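Local coordinates for protein serine protease pet (Escherichia coli, PDB 4OM9) that acts as an autotransporter enterotoxin of enteroaggregative bacteria, a serine protease that probably cleaves alpha-fodrin, at residues Asp893-Glu899 with Gly929-Trp933; Gln92-Met96 with Glu252-Phe257; Val601-Ala607 with Phe651-Ala657. All blocks are in the same frame, centred on the assembly; numbering follows the deposited sequence.

Contact 1 of 3, residues Asp893-Glu899 with Gly929-Trp933; sequences DLVKAPE and GKSVW
Val-895 drives its CG2 methyl between the backbone and the indole of the facing run: CG2 lies 3.1 Å from Ser-931 O and 3.3 Å from Trp-933 CE3, meeting the ring obliquely. The chi1 of -50° sends this methyl between the backbone N and carbonyl carbon of Val-895, while CG1 stands beside the N. Val-932 approaches from the other run, its CG1 3.4 Å from Val-895 O and its CG2 3.3 Å from Asp-893 OD1. That carboxylate lies close to Glu-926, a like charge that could raise its proton affinity. At the other end Ala-897 O receives Ser-931 N at 3.1 Å, the N-H nearly straight at 164° but above the carbonyl plane. An inverse gamma turn centred on Ser-931 bends the chain here. The aliphatic part of Lys-930 passes Lys-896, CD to CD 4.0 Å, with the two ammonium groups farther apart. The two runs are antiparallel and lack regular strand geometry. Farther out, Phe-906 meets the indole of Trp-933 edge-to-face, and Lys-867 holds the Glu-899 carboxylate in a salt bridge. Both runs lie in loops after strand 794-796, near the C terminus, where no regular strand follows.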
loop_
_atom_site.group_PDB
_atom_site.type_symbol
_atom_site.label_atom_id
_atom_site.label_comp_id
_atom_site.label_asym_id
_atom_site.label_seq_id
_atom_site.Cartn_x
_atom_site.Cartn_y
_atom_site.Cartn_z
ATOM N N ASP A 893 -29.179 -47.288 31.045
ATOM C CA ASP A 893 -28.379 -47.445 29.837
ATOM C C ASP A 893 -27.400 -46.298 29.630
ATOM O O ASP A 893 -27.537 -45.233 30.234
ATOM C CB ASP A 893 -29.295 -47.574 28.623
ATOM C CG ASP A 893 -30.199 -48.780 28.713
ATOM O OD1 ASP A 893 -29.789 -49.771 29.353
ATOM O OD2 ASP A 893 -31.313 -48.741 28.148
ATOM N N LEU A 894 -26.415 -46.511 28.764
ATOM C CA LEU A 894 -25.399 -45.494 28.538
ATOM C C LEU A 894 -25.190 -45.170 27.056
ATOM O O LEU A 894 -24.630 -44.125 26.729
ATOM C CB LEU A 894 -24.076 -45.921 29.184
ATOM C CG LEU A 894 -24.060 -46.006 30.717
ATOM C CD1 LEU A 894 -22.647 -46.241 31.229
ATOM C CD2 LEU A 894 -24.649 -44.756 31.359
ATOM N N VAL A 895 -25.625 -46.056 26.160
ATOM C CA VAL A 895 -25.655 -45.727 24.730
ATOM C C VAL A 895 -26.913 -46.284 24.060
ATOM O O VAL A 895 -27.777 -46.857 24.728
ATOM C CB VAL A 895 -24.419 -46.261 23.957
ATOM C CG1 VAL A 895 -23.105 -45.877 24.645
ATOM C CG2 VAL A 895 -24.516 -47.745 23.775
ATOM N N LYS A 896 -27.004 -46.106 22.741
ATOM C CA LYS A 896 -28.150 -46.574 21.960
ATOM C C LYS A 896 -27.816 -46.780 20.480
ATOM O O LYS A 896 -28.415 -46.144 19.612
ATOM C CB LYS A 896 -29.323 -45.591 22.080
ATOM C CG LYS A 896 -30.348 -45.934 23.159
ATOM C CD LYS A 896 -31.656 -45.199 22.907
ATOM C CE LYS A 896 -32.702 -45.512 23.966
ATOM N NZ LYS A 896 -32.385 -44.886 25.279
ATOM N N ALA A 897 -26.871 -47.673 20.196
ATOM C CA ALA A 897 -26.495 -47.992 18.819
ATOM C C ALA A 897 -27.085 -49.330 18.377
ATOM O O ALA A 897 -26.590 -50.388 18.767
ATOM C CB ALA A 897 -24.985 -48.009 18.674
ATOM N N PRO A 898 -28.147 -49.283 17.553
ATOM C CA PRO A 898 -28.906 -50.460 17.104
ATOM C C PRO A 898 -28.081 -51.494 16.333
ATOM O O PRO A 898 -27.335 -51.134 15.424
ATOM C CB PRO A 898 -29.989 -49.855 16.198
ATOM C CG PRO A 898 -29.484 -48.497 15.833
ATOM C CD PRO A 898 -28.717 -48.033 17.025
ATOM N N GLU A 899 -28.228 -52.764 16.712
ATOM C CA GLU A 899 -27.546 -53.901 16.080
ATOM C C GLU A 899 -26.019 -53.805 16.157
ATOM O O GLU A 899 -25.356 -54.757 16.575
ATOM C CB GLU A 899 -27.991 -54.047 14.620
ATOM C CG GLU A 899 -27.104 -54.956 13.780
ATOM C CD GLU A 899 -26.188 -54.176 12.856
ATOM O OE1 GLU A 899 -26.529 -53.022 12.519
ATOM O OE2 GLU A 899 -25.129 -54.711 12.470
ATOM N N GLY A 929 -31.914 -54.275 19.156
ATOM C CA GLY A 929 -30.580 -54.186 18.593
ATOM C C GLY A 929 -29.709 -53.125 19.235
ATOM O O GLY A 929 -28.485 -53.161 19.105
ATOM N N LYS A 930 -30.334 -52.171 19.916
ATOM C CA LYS A 930 -29.591 -51.124 20.605
ATOM C C LYS A 930 -28.680 -51.729 21.671
ATOM O O LYS A 930 -29.128 -52.078 22.763
ATOM C CB LYS A 930 -30.549 -50.105 21.225
ATOM C CG LYS A 930 -31.377 -49.336 20.204
ATOM C CD LYS A 930 -32.497 -48.552 20.873
ATOM C CE LYS A 930 -33.281 -47.722 19.866
ATOM N NZ LYS A 930 -32.469 -46.611 19.297
ATOM N N SER A 931 -27.402 -51.868 21.331
ATOM C CA SER A 931 -26.420 -52.462 22.231
ATOM C C SER A 931 -26.051 -51.498 23.347
ATOM O O SER A 931 -25.117 -50.722 23.205
ATOM C CB SER A 931 -25.162 -52.864 21.458
ATOM O OG SER A 931 -25.399 -52.857 20.061
ATOM N N VAL A 932 -26.777 -51.547 24.457
ATOM C CA VAL A 932 -26.554 -50.600 25.545
ATOM C C VAL A 932 -25.476 -51.061 26.519
ATOM O O VAL A 932 -24.860 -52.110 26.336
ATOM C CB VAL A 932 -27.845 -50.346 26.342
ATOM C CG1 VAL A 932 -28.977 -49.959 25.406
ATOM C CG2 VAL A 932 -28.214 -51.578 27.155
ATOM N N TRP A 933 -25.256 -50.250 27.549
ATOM C CA TRP A 933 -24.321 -50.553 28.630
ATOM C C TRP A 933 -25.025 -50.323 29.983
ATOM O O TRP A 933 -25.769 -49.352 30.126
ATOM C CB TRP A 933 -23.068 -49.678 28.507
ATOM C CG TRP A 933 -21.910 -50.269 27.710
ATOM C CD1 TRP A 933 -20.736 -50.743 28.217
ATOM C CD2 TRP A 933 -21.812 -50.416 26.277
ATOM N NE1 TRP A 933 -19.919 -51.183 27.201
ATOM C CE2 TRP A 933 -20.553 -50.995 26.010
ATOM C CE3 TRP A 933 -22.660 -50.123 25.213
ATOM C CZ2 TRP A 933 -20.135 -51.289 24.710
ATOM C CZ3 TRP A 933 -22.234 -50.414 23.925
ATOM C CH2 TRP A 933 -20.985 -50.990 23.686
#

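Contact 2 of 3, residues Gln92-Met96 with Glu252-Phe257; sequences QINRM and ELKQLF
Met-96 and Leu-253 form the tight part of a strand-helix contact in a chymotrypsin-like (clan PA) protease fold, where helix 247-255 packs on the five-stranded antiparallel sheet through strand 88-97. The side chains run past one another, Met-96 from the strand, Leu-253 from the helix. Met-96 SD sits 3.6 Å from Leu-253 N, and Met-96 CG lies 4.0 Å from Leu-253 CD1. Leu-253 holds CG anti to its backbone N (chi1 -180°), which carries CD1 up to the strand backbone, 3.8 Å from Arg-95 C. Ile-104 of the adjoining strand 102-107 and Tyr-66 of strand 66-70 beyond it also touch Leu-253. Met-96 bends at chi3 to set CE 3.6 Å from Glu-252 OE1, in a carboxylate salt-bridged to Lys-248. No hydrogen bond crosses the interface. The other end is looser: Phe-257 CZ meets Ile-93 CD1 at 4.1 Å and Asn-94 ND2 at 4.0 Å, both obliquely. Ile-93 and Asn-94 form a classic beta bulge opposite Arg-106, whose side chain makes a cation-pi contact with the Phe-257 ring. The Asn-94 amide stands 85° from the plane of that ring, and its OD1 accepts Arg-95 N at 2.7 Å, in the carbonyl plane on a lone pair.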
loop_
_atom_site.group_PDB
_atom_site.type_symbol
_atom_site.label_atom_id
_atom_site.label_comp_id
_atom_site.label_asym_id
_atom_site.label_seq_id
_atom_site.Cartn_x
_atom_site.Cartn_y
_atom_site.Cartn_z
ATOM N N GLN A 92 12.304 30.271 -22.892
ATOM C CA GLN A 92 13.654 30.358 -23.442
ATOM C C GLN A 92 14.044 31.834 -23.588
ATOM O O GLN A 92 13.336 32.592 -24.238
ATOM C CB GLN A 92 13.743 29.651 -24.806
ATOM C CG GLN A 92 15.043 29.907 -25.567
ATOM C CD GLN A 92 14.946 29.580 -27.073
ATOM O OE1 GLN A 92 14.550 28.481 -27.454
ATOM N NE2 GLN A 92 15.309 30.546 -27.922
ATOM N N ILE A 93 15.153 32.249 -22.992
ATOM C CA ILE A 93 15.557 33.638 -23.155
ATOM C C ILE A 93 16.917 33.742 -23.820
ATOM O O ILE A 93 17.384 34.828 -24.101
ATOM C CB ILE A 93 15.564 34.418 -21.793
ATOM C CG1 ILE A 93 16.436 33.714 -20.751
ATOM C CG2 ILE A 93 14.153 34.608 -21.304
ATOM C CD1 ILE A 93 17.825 34.316 -20.614
ATOM N N ASN A 94 17.539 32.600 -24.081
ATOM C CA ASN A 94 18.757 32.565 -24.889
ATOM C C ASN A 94 19.006 31.154 -25.392
ATOM O O ASN A 94 18.408 30.174 -24.891
ATOM C CB ASN A 94 19.967 33.056 -24.092
ATOM C CG ASN A 94 21.045 33.705 -24.981
ATOM O OD1 ASN A 94 21.201 33.357 -26.153
ATOM N ND2 ASN A 94 21.798 34.628 -24.408
ATOM N N ARG A 95 19.888 31.044 -26.378
ATOM C CA ARG A 95 20.238 29.739 -26.925
ATOM C C ARG A 95 21.453 29.802 -27.833
ATOM O O ARG A 95 21.864 30.878 -28.287
ATOM C CB ARG A 95 19.061 29.128 -27.700
ATOM C CG ARG A 95 18.581 29.952 -28.882
ATOM C CD ARG A 95 17.742 29.106 -29.841
ATOM N NE ARG A 95 17.399 29.888 -31.026
ATOM C CZ ARG A 95 16.892 29.397 -32.152
ATOM N NH1 ARG A 95 16.649 28.094 -32.285
ATOM N NH2 ARG A 95 16.626 30.225 -33.153
ATOM N N MET A 96 22.041 28.631 -28.045
ATOM C CA MET A 96 23.076 28.440 -29.038
ATOM C C MET A 96 22.693 27.246 -29.913
ATOM O O MET A 96 21.999 26.313 -29.497
ATOM C CB MET A 96 24.452 28.236 -28.392
ATOM C CG MET A 96 25.249 29.522 -28.183
ATOM S SD MET A 96 26.861 29.258 -27.397
ATOM C CE MET A 96 27.658 28.270 -28.631
ATOM N N GLU A 252 29.416 26.095 -23.842
ATOM C CA GLU A 252 29.657 27.469 -24.243
ATOM C C GLU A 252 28.445 28.326 -23.895
ATOM O O GLU A 252 28.590 29.441 -23.423
ATOM C CB GLU A 252 30.013 27.552 -25.731
ATOM C CG GLU A 252 31.517 27.378 -25.954
ATOM C CD GLU A 252 31.875 26.886 -27.345
ATOM O OE1 GLU A 252 30.975 26.815 -28.210
ATOM O OE2 GLU A 252 33.063 26.559 -27.572
ATOM N N LEU A 253 27.245 27.803 -24.092
ATOM C CA LEU A 253 26.088 28.581 -23.705
ATOM C C LEU A 253 26.104 28.789 -22.197
ATOM O O LEU A 253 25.851 29.888 -21.742
ATOM C CB LEU A 253 24.778 27.926 -24.132
ATOM C CG LEU A 253 23.653 28.856 -23.664
ATOM C CD1 LEU A 253 23.485 30.063 -24.600
ATOM C CD2 LEU A 253 22.336 28.133 -23.422
ATOM N N LYS A 254 26.435 27.750 -21.429
ATOM C CA LYS A 254 26.433 27.857 -19.964
ATOM C C LYS A 254 27.488 28.860 -19.466
ATOM O O LYS A 254 27.358 29.424 -18.384
ATOM C CB LYS A 254 26.677 26.490 -19.306
ATOM C CG LYS A 254 25.527 25.467 -19.410
ATOM C CD LYS A 254 25.944 24.135 -18.772
ATOM C CE LYS A 254 24.801 23.118 -18.725
ATOM N NZ LYS A 254 25.033 22.026 -17.722
ATOM N N GLN A 255 28.535 29.080 -20.256
ATOM C CA GLN A 255 29.592 29.993 -19.841
ATOM C C GLN A 255 29.102 31.425 -19.874
ATOM O O GLN A 255 29.595 32.272 -19.135
ATOM C CB GLN A 255 30.833 29.833 -20.718
ATOM C CG GLN A 255 31.865 28.895 -20.130
ATOM C CD GLN A 255 32.370 29.369 -18.779
ATOM O OE1 GLN A 255 32.569 30.569 -18.562
ATOM N NE2 GLN A 255 32.582 28.431 -17.862
ATOM N N LEU A 256 28.114 31.687 -20.713
ATOM C CA LEU A 256 27.558 33.026 -20.822
ATOM C C LEU A 256 26.844 33.493 -19.533
ATOM O O LEU A 256 26.484 34.667 -19.399
ATOM C CB LEU A 256 26.585 33.084 -21.995
ATOM C CG LEU A 256 27.175 32.850 -23.387
ATOM C CD1 LEU A 256 26.088 33.049 -24.411
ATOM C CD2 LEU A 256 28.362 33.786 -23.654
ATOM N N PHE A 257 26.633 32.592 -18.584
ATOM C CA PHE A 257 25.850 32.969 -17.413
ATOM C C PHE A 257 26.613 32.791 -16.114
ATOM O O PHE A 257 26.014 32.757 -15.041
ATOM C CB PHE A 257 24.524 32.175 -17.391
ATOM C CG PHE A 257 23.577 32.600 -18.481
ATOM C CD1 PHE A 257 22.696 33.662 -18.276
ATOM C CD2 PHE A 257 23.634 32.003 -19.741
ATOM C CE1 PHE A 257 21.843 34.092 -19.286
ATOM C CE2 PHE A 257 22.790 32.432 -20.772
ATOM C CZ PHE A 257 21.887 33.472 -20.544
#

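Contact 3 of 3, residues Val601-Ala607 with Phe651-Ala657; sequences VEGNIQA and FTGGIMA
Met-656 O is gripped by two donors from strand 604-607: Ala-607 N at 2.6 Å, nearly along the C=O axis, and the weaker CA-H of Gln-606. The same pattern recurs where Ile-605 O takes Met-656 N at 2.8 Å. Such in-register parallel pairing between successive coils, 50 residues apart, belongs to the right-handed parallel beta-helix of autotransporter passenger domains. Strands 604-607 and 655-657 run 5° from parallel, and the earlier pairs, Val-601 with Phe-651 and Glu-602 with Thr-652, lie across the corner that the chain turns at Gly-603. On the buried face Phe-651 and Ile-605 carry the apolar contact: a chi1 of 177° swings the Phe-651 ring away from its backbone N and past the corner, so that CE1 lies 3.6 Å from Ile-605 CD1 and CZ 3.2 Å from Gly-603 O. Val-601 CG1 meets the ring edge in plane. Ile-595, Leu-593, Ile-612 and Ile-614 of neighbouring strands pack around this apolar group. On the other face Gln-606 CG runs beside Met-656 SD at 4.2 Å and Glu-602 OE2 reaches Thr-652 CG2, while Arg-582 salt-bridges the Glu-602 carboxylate. At the backbone angles of Gly-603 and Gly-653 a CB would press on the preceding carbonyl O, at Gly-653 also on Gly-603 O. Asn-604 keeps CG beside its backbone N (chi1 -76°), and OD1 takes a weak, bent hydrogen bond from Gly-654 N at 3.0 Å.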
loop_
_atom_site.group_PDB
_atom_site.type_symbol
_atom_site.label_atom_id
_atom_site.label_comp_id
_atom_site.label_asym_id
_atom_site.label_seq_id
_atom_site.Cartn_x
_atom_site.Cartn_y
_atom_site.Cartn_z
ATOM N N VAL A 601 -2.629 -3.935 7.633
ATOM C CA VAL A 601 -2.750 -3.184 8.879
ATOM C C VAL A 601 -2.247 -3.958 10.079
ATOM O O VAL A 601 -2.651 -5.093 10.295
ATOM C CB VAL A 601 -4.211 -2.770 9.174
ATOM C CG1 VAL A 601 -4.238 -1.845 10.386
ATOM C CG2 VAL A 601 -4.837 -2.093 7.990
ATOM N N GLU A 602 -1.399 -3.320 10.875
ATOM C CA GLU A 602 -0.867 -3.945 12.061
ATOM C C GLU A 602 -0.723 -2.958 13.228
ATOM O O GLU A 602 -0.017 -1.937 13.156
ATOM C CB GLU A 602 0.474 -4.581 11.753
ATOM C CG GLU A 602 1.297 -5.025 12.933
ATOM C CD GLU A 602 2.310 -6.111 12.568
ATOM O OE1 GLU A 602 2.754 -6.153 11.395
ATOM O OE2 GLU A 602 2.631 -6.939 13.456
ATOM N N GLY A 603 -1.415 -3.287 14.305
ATOM C CA GLY A 603 -1.272 -2.611 15.571
ATOM C C GLY A 603 -2.502 -2.878 16.433
ATOM O O GLY A 603 -3.433 -3.555 15.991
ATOM N N ASN A 604 -2.523 -2.346 17.652
ATOM C CA ASN A 604 -3.643 -2.606 18.558
ATOM C C ASN A 604 -4.802 -1.628 18.444
ATOM O O ASN A 604 -4.607 -0.429 18.389
ATOM C CB ASN A 604 -3.149 -2.653 20.009
ATOM C CG ASN A 604 -2.431 -3.945 20.307
ATOM O OD1 ASN A 604 -2.607 -4.920 19.574
ATOM N ND2 ASN A 604 -1.601 -3.963 21.354
ATOM N N ILE A 605 -6.019 -2.152 18.403
ATOM C CA ILE A 605 -7.182 -1.296 18.288
ATOM C C ILE A 605 -7.938 -1.187 19.615
ATOM O O ILE A 605 -8.250 -2.201 20.234
ATOM C CB ILE A 605 -8.145 -1.810 17.212
ATOM C CG1 ILE A 605 -7.451 -1.933 15.854
ATOM C CG2 ILE A 605 -9.366 -0.910 17.120
ATOM C CD1 ILE A 605 -8.388 -2.437 14.759
ATOM N N GLN A 606 -8.195 0.041 20.056
ATOM C CA GLN A 606 -9.138 0.295 21.143
ATOM C C GLN A 606 -10.368 0.957 20.531
ATOM O O GLN A 606 -10.243 1.952 19.820
ATOM C CB GLN A 606 -8.532 1.182 22.243
ATOM C CG GLN A 606 -7.243 0.662 22.890
ATOM C CD GLN A 606 -6.004 0.799 21.992
ATOM O OE1 GLN A 606 -5.766 1.848 21.375
ATOM N NE2 GLN A 606 -5.213 -0.269 21.915
ATOM N N ALA A 607 -11.551 0.398 20.776
ATOM C CA ALA A 607 -12.757 0.915 20.130
ATOM C C ALA A 607 -13.859 1.169 21.134
ATOM O O ALA A 607 -14.110 0.357 22.025
ATOM C CB ALA A 607 -13.242 -0.035 19.039
ATOM N N PHE A 651 -5.372 -7.659 8.806
ATOM C CA PHE A 651 -5.208 -7.061 10.121
ATOM C C PHE A 651 -4.482 -8.015 11.050
ATOM O O PHE A 651 -4.781 -9.214 11.113
ATOM C CB PHE A 651 -6.535 -6.638 10.753
ATOM C CG PHE A 651 -6.364 -6.086 12.136
ATOM C CD1 PHE A 651 -5.805 -4.824 12.325
ATOM C CD2 PHE A 651 -6.696 -6.839 13.250
ATOM C CE1 PHE A 651 -5.615 -4.327 13.592
ATOM C CE2 PHE A 651 -6.510 -6.347 14.523
ATOM C CZ PHE A 651 -5.973 -5.096 14.703
ATOM N N THR A 652 -3.515 -7.458 11.757
ATOM C CA THR A 652 -2.700 -8.186 12.699
ATOM C C THR A 652 -2.558 -7.351 13.968
ATOM O O THR A 652 -2.090 -6.190 13.916
ATOM C CB THR A 652 -1.323 -8.493 12.113
ATOM O OG1 THR A 652 -1.480 -9.365 10.990
ATOM C CG2 THR A 652 -0.421 -9.155 13.144
ATOM N N GLY A 653 -2.960 -7.934 15.095
ATOM C CA GLY A 653 -2.859 -7.265 16.383
ATOM C C GLY A 653 -3.969 -7.675 17.329
ATOM O O GLY A 653 -4.381 -8.828 17.343
ATOM N N GLY A 654 -4.461 -6.735 18.125
ATOM C CA GLY A 654 -5.524 -7.044 19.062
ATOM C C GLY A 654 -6.624 -6.005 19.048
ATOM O O GLY A 654 -6.425 -4.898 18.541
ATOM N N ILE A 655 -7.775 -6.371 19.609
ATOM C CA ILE A 655 -8.943 -5.497 19.656
ATOM C C ILE A 655 -9.604 -5.416 21.052
ATOM O O ILE A 655 -10.118 -6.413 21.599
ATOM C CB ILE A 655 -10.007 -5.948 18.623
ATOM C CG1 ILE A 655 -9.382 -6.112 17.222
ATOM C CG2 ILE A 655 -11.170 -4.973 18.602
ATOM C CD1 ILE A 655 -10.384 -6.189 16.066
ATOM N N MET A 656 -9.584 -4.215 21.622
ATOM C CA MET A 656 -10.351 -3.910 22.826
ATOM C C MET A 656 -11.504 -2.992 22.460
ATOM O O MET A 656 -11.294 -1.838 22.084
ATOM C CB MET A 656 -9.484 -3.241 23.889
ATOM C CG MET A 656 -8.185 -3.939 24.157
ATOM S SD MET A 656 -7.021 -2.895 25.056
ATOM C CE MET A 656 -5.630 -4.016 25.239
ATOM N N ALA A 657 -12.722 -3.485 22.602
ATOM C CA ALA A 657 -13.881 -2.748 22.131
ATOM C C ALA A 657 -15.015 -2.718 23.160
ATOM O O ALA A 657 -15.172 -3.622 23.964
ATOM C CB ALA A 657 -14.377 -3.354 20.795
#

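From the N terminus, contact 2 closes first, over 155 intervening residues, bringing the sheet that holds strand 88-97 against the helix that precedes the beta-helix. Contact 3 then joins neighbouring coils along the beta-helix, about 18 Å from the centre of the chain, returning the chain after a 43-residue excursion that contains strands but no helix. Contact 1 closes last, over 29 residues, in the irregular region near the C terminus. The three loops follow in series, neither nesting nor crossing. Their centres are spread along the molecule, contacts 1 and 2 on opposite sides of the chain's centre: contacts 2 and 3 are about 60 Å apart, contacts 3 and 1 about 51 Å, and contacts 1 and 2 about 105 Å.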